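Local coordinates for signal transduction protein TRAP (Staphylococcus aureus, PDB 4AE5), which probably acts in signal transduction as a regulator of staphylococcal pathogenesis, its phosphorylated form promoting agr activation, RNAIII synthesis, toxin expression and biofilm formation, at residues Y8-L14 and T34-F38; N93-F97 and F129-A134. One frame throughout, in Å; residues are numbered along the deposited sequence.

Contact 1: Y8-L14 and T34-F38. With FMT (formic acid), chain E.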
ATOM      1  N   TYR A   8      -7.458 -10.537   3.025  1.00 22.47           N
ATOM      2  CA  TYR A   8      -7.913 -10.944   1.699  1.00 24.25           C
ATOM      3  C   TYR A   8      -9.039 -11.964   1.876  1.00 25.90           C
ATOM      4  O   TYR A   8      -9.047 -12.738   2.846  1.00 25.54           O
ATOM      5  CB  TYR A   8      -6.742 -11.612   0.937  1.00 23.79           C
ATOM      6  CG  TYR A   8      -5.537 -10.704   0.865  1.00 25.21           C
ATOM      7  CD1 TYR A   8      -5.496  -9.662  -0.042  1.00 24.25           C
ATOM      8  CD2 TYR A   8      -4.470 -10.847   1.762  1.00 24.88           C
ATOM      9  CE1 TYR A   8      -4.413  -8.818  -0.124  1.00 22.69           C
ATOM     10  CE2 TYR A   8      -3.374  -9.981   1.692  1.00 26.43           C
ATOM     11  CZ  TYR A   8      -3.343  -8.970   0.749  1.00 23.72           C
ATOM     12  OH  TYR A   8      -2.266  -8.074   0.671  1.00 20.92           O
ATOM     13  N   GLY A   9      -9.978 -11.970   0.948  1.00 25.24           N
ATOM     14  CA  GLY A   9     -11.051 -12.932   0.980  1.00 27.85           C
ATOM     15  C   GLY A   9     -12.027 -12.550  -0.137  1.00 29.34           C
ATOM     16  O   GLY A   9     -11.711 -11.693  -0.964  1.00 25.07           O
ATOM     17  N   THR A  10     -13.203 -13.179  -0.165  1.00 28.51           N
ATOM     18  CA  THR A  10     -14.243 -12.783  -1.138  1.00 28.66           C
ATOM     19  C   THR A  10     -14.844 -11.423  -0.723  1.00 26.81           C
ATOM     20  O   THR A  10     -14.742 -11.023   0.440  1.00 25.35           O
ATOM     21  CB  THR A  10     -15.394 -13.824  -1.232  1.00 31.40           C
ATOM     22  OG1 THR A  10     -16.182 -13.778  -0.048  1.00 28.33           O
ATOM     23  CG2 THR A  10     -14.865 -15.263  -1.439  1.00 33.12           C
ATOM     24  N   TYR A  11     -15.505 -10.737  -1.664  1.00 26.26           N
ATOM     25  CA  TYR A  11     -16.241  -9.487  -1.318  1.00 26.65           C
ATOM     26  C   TYR A  11     -17.134  -9.697  -0.085  1.00 26.28           C
ATOM     27  O   TYR A  11     -17.097  -8.924   0.869  1.00 24.75           O
ATOM     28  CB  TYR A  11     -17.079  -8.948  -2.498  1.00 26.32           C
ATOM     29  CG  TYR A  11     -18.018  -7.842  -2.071  1.00 27.49           C
ATOM     30  CD1 TYR A  11     -17.539  -6.539  -1.940  1.00 28.42           C
ATOM     31  CD2 TYR A  11     -19.360  -8.089  -1.758  1.00 30.13           C
ATOM     32  CE1 TYR A  11     -18.369  -5.517  -1.505  1.00 30.38           C
ATOM     33  CE2 TYR A  11     -20.201  -7.055  -1.330  1.00 31.40           C
ATOM     34  CZ  TYR A  11     -19.705  -5.784  -1.240  1.00 29.87           C
ATOM     35  OH  TYR A  11     -20.451  -4.713  -0.822  1.00 31.76           O
ATOM     36  N   GLY A  12     -17.956 -10.734  -0.120  1.00 28.10           N
ATOM     37  CA  GLY A  12     -18.969 -10.973   0.948  1.00 27.88           C
ATOM     38  C   GLY A  12     -18.324 -11.253   2.284  1.00 27.80           C
ATOM     39  O   GLY A  12     -18.723 -10.638   3.282  1.00 27.00           O
ATOM     40  N   PHE A  13     -17.328 -12.151   2.319  1.00 28.61           N
ATOM     41  CA  PHE A  13     -16.511 -12.362   3.547  1.00 29.48           C
ATOM     42  C   PHE A  13     -15.933 -11.081   4.217  1.00 27.77           C
ATOM     43  O   PHE A  13     -16.121 -10.818   5.451  1.00 26.96           O
ATOM     44  CB  PHE A  13     -15.408 -13.396   3.299  1.00 34.35           C
ATOM     45  CG  PHE A  13     -14.699 -13.832   4.547  1.00 35.78           C
ATOM     46  CD1 PHE A  13     -15.278 -14.728   5.419  1.00 38.35           C
ATOM     47  CD2 PHE A  13     -13.451 -13.293   4.865  1.00 39.21           C
ATOM     48  CE1 PHE A  13     -14.641 -15.090   6.605  1.00 42.47           C
ATOM     49  CE2 PHE A  13     -12.790 -13.673   6.033  1.00 41.35           C
ATOM     50  CZ  PHE A  13     -13.391 -14.555   6.916  1.00 40.85           C
ATOM     51  N   LEU A  14     -15.264 -10.254   3.408  1.00 23.89           N
ATOM     52  CA  LEU A  14     -14.694  -9.048   3.945  1.00 23.59           C
ATOM     53  C   LEU A  14     -15.729  -8.000   4.291  1.00 22.67           C
ATOM     54  O   LEU A  14     -15.502  -7.209   5.244  1.00 23.81           O
ATOM     55  CB  LEU A  14     -13.596  -8.480   3.016  1.00 21.35           C
ATOM     56  CG  LEU A  14     -12.428  -9.363   2.633  1.00 22.58           C
ATOM     57  CD1 LEU A  14     -11.379  -8.502   1.886  1.00 21.08           C
ATOM     58  CD2 LEU A  14     -11.847 -10.077   3.837  1.00 23.20           C
ATOM     59  N   THR A  34      -8.729 -10.966  -6.017  1.00 23.68           N
ATOM     60  CA  THR A  34      -9.297 -11.133  -4.687  1.00 23.53           C
ATOM     61  C   THR A  34      -9.953  -9.828  -4.223  1.00 21.25           C
ATOM     62  O   THR A  34      -9.608  -8.751  -4.711  1.00 19.59           O
ATOM     63  CB  THR A  34      -8.134 -11.487  -3.686  1.00 23.90           C
ATOM     64  OG1 THR A  34      -8.666 -11.655  -2.363  1.00 24.95           O
ATOM     65  CG2 THR A  34      -7.045 -10.409  -3.652  1.00 21.58           C
ATOM     66  N   SER A  35     -10.835  -9.879  -3.240  1.00 20.79           N
ATOM     67  CA  SER A  35     -11.198  -8.635  -2.533  1.00 20.89           C
ATOM     68  C   SER A  35     -10.134  -8.325  -1.449  1.00 19.09           C
ATOM     69  O   SER A  35      -9.505  -9.244  -0.936  1.00 19.40           O
ATOM     70  CB  SER A  35     -12.594  -8.798  -1.905  1.00 21.59           C
ATOM     71  OG  SER A  35     -12.948  -7.568  -1.270  1.00 24.11           O
ATOM     72  N   VAL A  36      -9.981  -7.060  -1.052  1.00 17.41           N
ATOM     73  CA  VAL A  36      -8.951  -6.667  -0.104  1.00 17.52           C
ATOM     74  C   VAL A  36      -9.594  -5.704   0.943  1.00 18.56           C
ATOM     75  O   VAL A  36     -10.385  -4.813   0.580  1.00 18.06           O
ATOM     76  CB  VAL A  36      -7.827  -5.885  -0.892  1.00 18.35           C
ATOM     77  CG1 VAL A  36      -6.775  -5.341   0.054  1.00 19.27           C
ATOM     78  CG2 VAL A  36      -7.166  -6.773  -1.919  1.00 17.77           C
ATOM     79  N   ILE A  37      -9.242  -5.856   2.228  1.00 19.22           N
ATOM     80  CA  ILE A  37      -9.641  -4.869   3.222  1.00 18.32           C
ATOM     81  C   ILE A  37      -8.432  -4.461   4.133  1.00 18.35           C
ATOM     82  O   ILE A  37      -7.559  -5.321   4.451  1.00 19.15           O
ATOM     83  CB  ILE A  37     -10.889  -5.357   4.008  1.00 19.26           C
ATOM     84  CG1 ILE A  37     -11.606  -4.188   4.732  1.00 19.01           C
ATOM     85  CG2 ILE A  37     -10.491  -6.420   5.028  1.00 18.82           C
ATOM     86  CD1 ILE A  37     -12.991  -4.573   5.218  1.00 19.49           C
ATOM     87  N   PHE A  38      -8.391  -3.187   4.556  1.00 18.44           N
ATOM     88  CA  PHE A  38      -7.307  -2.751   5.518  1.00 17.69           C
ATOM     89  C   PHE A  38      -7.776  -1.679   6.508  1.00 18.25           C
ATOM     90  O   PHE A  38      -8.787  -0.988   6.244  1.00 18.12           O
ATOM     91  CB  PHE A  38      -6.015  -2.325   4.784  1.00 16.68           C
ATOM     92  CG  PHE A  38      -6.171  -1.140   3.841  1.00 17.29           C
ATOM     93  CD1 PHE A  38      -6.099   0.179   4.318  1.00 16.62           C
ATOM     94  CD2 PHE A  38      -6.361  -1.327   2.454  1.00 16.99           C
ATOM     95  CE1 PHE A  38      -6.270   1.287   3.444  1.00 16.84           C
ATOM     96  CE2 PHE A  38      -6.510  -0.241   1.585  1.00 17.10           C
ATOM     97  CZ  PHE A  38      -6.472   1.063   2.058  1.00 17.41           C
TER
HETATM   98  C   FMT E1000      -2.676  -5.153  -1.145  1.00 36.30           C
HETATM   99  O1  FMT E1000      -2.167  -4.799  -0.055  1.00 39.57           O
HETATM  100  O2  FMT E1000      -2.525  -6.441  -1.528  1.00 33.86           O
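Tyr8 and Val36 face each other as an antiparallel non-hydrogen-bonded pair, CA atoms 4.8 Å apart, where strand 3-9 runs beside strand 35-41. The Tyr8 side chain can be followed outward. Tyr8 CB lies near Thr34 OG1 at 3.8 Å. With CG anti to the carbonyl carbon (chi1 -56°), the ring extends alongside Val36, both side chains pointing the same way, and Tyr8 CD1 comes to 3.8 Å from Val36 CG2 near the ring plane. Next along, Tyr8 CE1 lies 3.3 Å from O2 of a formic acid molecule. At the tip, Tyr8 OH donates to that O2, 2.8 Å away and in the ring plane; Lys115, Arg160 and Tyr117 also hydrogen-bond to this formic acid. One residue on, Gly9 and Ser35 form the hydrogen-bonded pair, though both bonds are weak: the one from Ser35 N to Gly9 O bends to 132°. Leu14 slides past Ile37 in the opposite direction, Leu14 CD1 reaching 3.8 Å from Ile37 CB. Ser35 OG, also beside Leu14 CD1, is satisfied by Gln28. Leu14 thus packs the start of helix 11-20 on Ser35 and Ile37, whereas Tyr8 pairs an apolar flank with a polar tip, in a cluster that would probably suit a small anionic group; the formic acid probably comes from the crystallisation liquor.

Contact 2: N93-F97 and F129-A134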
ATOM      1  N   ASN A  93       8.288  15.183  -4.169  1.00 23.23           N
ATOM      2  CA  ASN A  93       7.634  16.031  -5.173  1.00 25.26           C
ATOM      3  C   ASN A  93       6.442  15.388  -5.884  1.00 23.63           C
ATOM      4  O   ASN A  93       5.593  16.066  -6.375  1.00 20.66           O
ATOM      5  CB  ASN A  93       8.607  16.536  -6.213  1.00 26.90           C
ATOM      6  CG  ASN A  93       7.988  17.538  -7.160  1.00 33.03           C
ATOM      7  OD1 ASN A  93       7.257  18.404  -6.756  1.00 36.85           O
ATOM      8  ND2 ASN A  93       8.279  17.409  -8.419  1.00 34.60           N
ATOM      9  N   PHE A  94       6.438  14.069  -5.894  1.00 21.86           N
ATOM     10  CA  PHE A  94       5.353  13.281  -6.436  1.00 19.10           C
ATOM     11  C   PHE A  94       4.021  13.631  -5.824  1.00 18.23           C
ATOM     12  O   PHE A  94       3.030  13.476  -6.422  1.00 16.43           O
ATOM     13  CB  PHE A  94       5.647  11.781  -6.349  1.00 19.53           C
ATOM     14  CG  PHE A  94       5.808  11.237  -4.962  1.00 19.02           C
ATOM     15  CD1 PHE A  94       4.729  11.042  -4.154  1.00 19.38           C
ATOM     16  CD2 PHE A  94       7.047  10.850  -4.486  1.00 19.64           C
ATOM     17  CE1 PHE A  94       4.862  10.517  -2.899  1.00 18.03           C
ATOM     18  CE2 PHE A  94       7.190  10.306  -3.226  1.00 18.17           C
ATOM     19  CZ  PHE A  94       6.092  10.143  -2.434  1.00 18.70           C
ATOM     20  N   ARG A  95       4.060  14.153  -4.612  1.00 17.24           N
ATOM     21  CA  ARG A  95       2.848  14.591  -3.956  1.00 19.09           C
ATOM     22  C   ARG A  95       2.087  15.677  -4.739  1.00 18.52           C
ATOM     23  O   ARG A  95       0.883  15.863  -4.566  1.00 16.77           O
ATOM     24  CB  ARG A  95       3.254  15.143  -2.608  1.00 23.94           C
ATOM     25  CG  ARG A  95       2.166  15.790  -1.798  1.00 31.38           C
ATOM     26  CD  ARG A  95       2.846  16.816  -0.840  1.00 33.92           C
ATOM     27  NE  ARG A  95       3.720  16.169   0.143  1.00 34.75           N
ATOM     28  CZ  ARG A  95       3.496  16.117   1.478  1.00 36.90           C
ATOM     29  NH1 ARG A  95       2.402  16.638   2.040  1.00 29.22           N
ATOM     30  NH2 ARG A  95       4.388  15.515   2.260  1.00 34.33           N
ATOM     31  N   ASN A  96       2.793  16.375  -5.608  1.00 19.02           N
ATOM     32  CA  ASN A  96       2.132  17.390  -6.445  1.00 20.06           C
ATOM     33  C   ASN A  96       1.711  16.935  -7.840  1.00 19.81           C
ATOM     34  O   ASN A  96       1.134  17.736  -8.591  1.00 23.05           O
ATOM     35  CB  ASN A  96       3.039  18.587  -6.614  1.00 23.10           C
ATOM     36  CG  ASN A  96       3.361  19.206  -5.303  1.00 24.51           C
ATOM     37  OD1 ASN A  96       4.511  19.296  -4.973  1.00 30.13           O
ATOM     38  ND2 ASN A  96       2.337  19.510  -4.502  1.00 25.43           N
ATOM     39  N   PHE A  97       1.964  15.684  -8.167  1.00 18.33           N
ATOM     40  CA  PHE A  97       1.552  15.152  -9.487  1.00 18.14           C
ATOM     41  C   PHE A  97       0.026  15.036  -9.632  1.00 18.19           C
ATOM     42  O   PHE A  97      -0.723  14.788  -8.681  1.00 17.94           O
ATOM     43  CB  PHE A  97       2.273  13.806  -9.745  1.00 17.76           C
ATOM     44  CG  PHE A  97       3.724  13.918 -10.150  1.00 19.44           C
ATOM     45  CD1 PHE A  97       4.561  14.922  -9.663  1.00 21.75           C
ATOM     46  CD2 PHE A  97       4.251  13.015 -11.051  1.00 20.21           C
ATOM     47  CE1 PHE A  97       5.897  14.992 -10.041  1.00 21.30           C
ATOM     48  CE2 PHE A  97       5.576  13.079 -11.432  1.00 19.19           C
ATOM     49  CZ  PHE A  97       6.401  14.049 -10.906  1.00 20.48           C
ATOM     50  N   PHE A 129       1.611   8.551 -13.621  1.00 15.38           N
ATOM     51  CA  PHE A 129       2.676   8.822 -12.668  1.00 16.35           C
ATOM     52  C   PHE A 129       3.751   7.718 -12.795  1.00 15.45           C
ATOM     53  O   PHE A 129       5.013   7.945 -12.778  1.00 14.40           O
ATOM     54  CB  PHE A 129       2.060   8.893 -11.244  1.00 16.43           C
ATOM     55  CG  PHE A 129       3.067   8.690 -10.115  1.00 16.50           C
ATOM     56  CD1 PHE A 129       4.100   9.577  -9.968  1.00 17.62           C
ATOM     57  CD2 PHE A 129       2.929   7.635  -9.182  1.00 17.00           C
ATOM     58  CE1 PHE A 129       5.033   9.456  -8.967  1.00 18.21           C
ATOM     59  CE2 PHE A 129       3.863   7.517  -8.131  1.00 18.56           C
ATOM     60  CZ  PHE A 129       4.894   8.431  -8.037  1.00 18.02           C
ATOM     61  N   LYS A 130       3.275   6.510 -12.974  1.00 16.08           N
ATOM     62  CA  LYS A 130       4.182   5.388 -13.062  1.00 16.22           C
ATOM     63  C   LYS A 130       5.192   5.511 -14.229  1.00 17.80           C
ATOM     64  O   LYS A 130       6.318   4.949 -14.226  1.00 17.86           O
ATOM     65  CB  LYS A 130       3.332   4.095 -13.148  1.00 19.25           C
ATOM     66  CG  LYS A 130       4.110   2.895 -13.639  1.00 22.08           C
ATOM     67  CD  LYS A 130       3.470   1.593 -13.174  1.00 23.41           C
ATOM     68  CE  LYS A 130       2.067   1.365 -13.611  1.00 24.03           C
ATOM     69  NZ  LYS A 130       1.894  -0.149 -13.920  1.00 25.79           N
ATOM     70  N   GLN A 131       4.792   6.196 -15.275  1.00 17.68           N
ATOM     71  CA  GLN A 131       5.741   6.459 -16.341  1.00 20.62           C
ATOM     72  C   GLN A 131       6.731   7.568 -16.105  1.00 17.44           C
ATOM     73  O   GLN A 131       7.703   7.693 -16.867  1.00 20.18           O
ATOM     74  CB  GLN A 131       4.981   6.761 -17.636  1.00 21.53           C
ATOM     75  CG  GLN A 131       3.886   5.776 -17.928  1.00 24.77           C
ATOM     76  CD  GLN A 131       3.105   6.217 -19.116  1.00 26.01           C
ATOM     77  OE1 GLN A 131       3.636   6.166 -20.208  1.00 33.14           O
ATOM     78  NE2 GLN A 131       1.841   6.643 -18.930  1.00 26.16           N
ATOM     79  N   SER A 132       6.509   8.437 -15.139  1.00 17.40           N
ATOM     80  CA  SER A 132       7.384   9.582 -14.970  1.00 17.62           C
ATOM     81  C   SER A 132       8.754   9.079 -14.463  1.00 17.79           C
ATOM     82  O   SER A 132       8.848   7.991 -13.827  1.00 16.04           O
ATOM     83  CB  SER A 132       6.831  10.539 -13.887  1.00 17.12           C
ATOM     84  OG  SER A 132       6.763   9.872 -12.598  1.00 13.06           O
ATOM     85  N   ASP A 133       9.764   9.901 -14.694  1.00 18.29           N
ATOM     86  CA  ASP A 133      11.067   9.775 -14.007  1.00 18.95           C
ATOM     87  C   ASP A 133      10.973   9.668 -12.515  1.00 18.23           C
ATOM     88  O   ASP A 133      11.678   8.809 -11.975  1.00 17.56           O
ATOM     89  CB  ASP A 133      12.064  10.927 -14.354  1.00 21.07           C
ATOM     90  CG  ASP A 133      12.571  10.847 -15.774  1.00 23.65           C
ATOM     91  OD1 ASP A 133      12.267   9.873 -16.531  1.00 25.77           O
ATOM     92  OD2 ASP A 133      13.278  11.792 -16.159  1.00 26.24           O
ATOM     93  N   ALA A 134      10.119  10.479 -11.837  1.00 17.66           N
ATOM     94  CA  ALA A 134      10.044  10.438 -10.374  1.00 17.26           C
ATOM     95  C   ALA A 134       9.670   8.988  -9.927  1.00 19.19           C
ATOM     96  O   ALA A 134      10.184   8.450  -8.908  1.00 21.70           O
ATOM     97  CB  ALA A 134       9.035  11.434  -9.807  1.00 17.77           C
TER
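Phe97 and Phe129 meet at the centre of this contact with ring planes at 87° and centroids 5.7 Å apart, their side chains crossing at about a right angle. The closest point is Phe97 CD2 to Phe129 CD1, 3.6 Å, and Phe97 CD2 arrives at the edge of the Phe129 ring. Farther along the same ring, Phe129 CE1 lies 3.6 Å from Phe94 CB. Phe94 touches Phe129 chiefly through this methylene: with chi1 at 63°, CG sits between the backbone N and the carbonyl carbon, and the ring is carried off to meet Tyr103 edge-to-face. This is the tight part of the contact. Both Phe94 and Phe129 are buried, and Phe118, Phe120 and Phe135 also pack round the Phe129 ring.

The outer part differs in burial: Phe97, Ser132 and Ala134 are all partly exposed. Phe97 CE2 still approaches Ser132 OG at the ring edge, 3.6 Å away, but the gap from Phe97 CZ to Ala134 CB widens to 3.9 Å. No hydrogen bond crosses between the segments, and the two together bury 204 Å². Ser132 OG is nevertheless well satisfied: it donates to Phe129 O over 2.6 Å, in the carbonyl plane and on a lone pair, and accepts from Phe135 N. Phe129 O also takes the bond from Ser132 N, so two donors grip it and the turn between the helices is pinned.

Because its OG accepts from Phe135 N, Ser132 is the N-cap of helix 133-136, placed directly after helix 123-131. The 3-10 turn that includes 93-96 and this helix-to-helix junction share an aromatic cluster beside strands 100-108 and 114-120, an arrangement consistent with the helix-on-antiparallel-sheet packing of alpha+beta ABM domains.

How the contacts relate
From the N terminus, strand 3-9 leads into helix 11-20, and the chain returns through strand 27-30 to strand 35-41, where contact 1 closes its first loop over 19 intervening residues. The chain then passes through strands 51-59 and 67-73 and helix 80-88 before contact 2 opens at 93-97. Strands 100-108 and 114-120 and most of helix 123-131 follow before that loop closes at 129-134. The two loops are in series and neither nest nor cross. The centres of contacts 1 and 2 lie about 30 Å apart, on opposite sides of the chain's centre. Contact 1 ties neighbouring barrel strands and a helix; contact 2 ties the loop between helix 80-88 and strand 100-108 to the junction of helices 123-131 and 133-136.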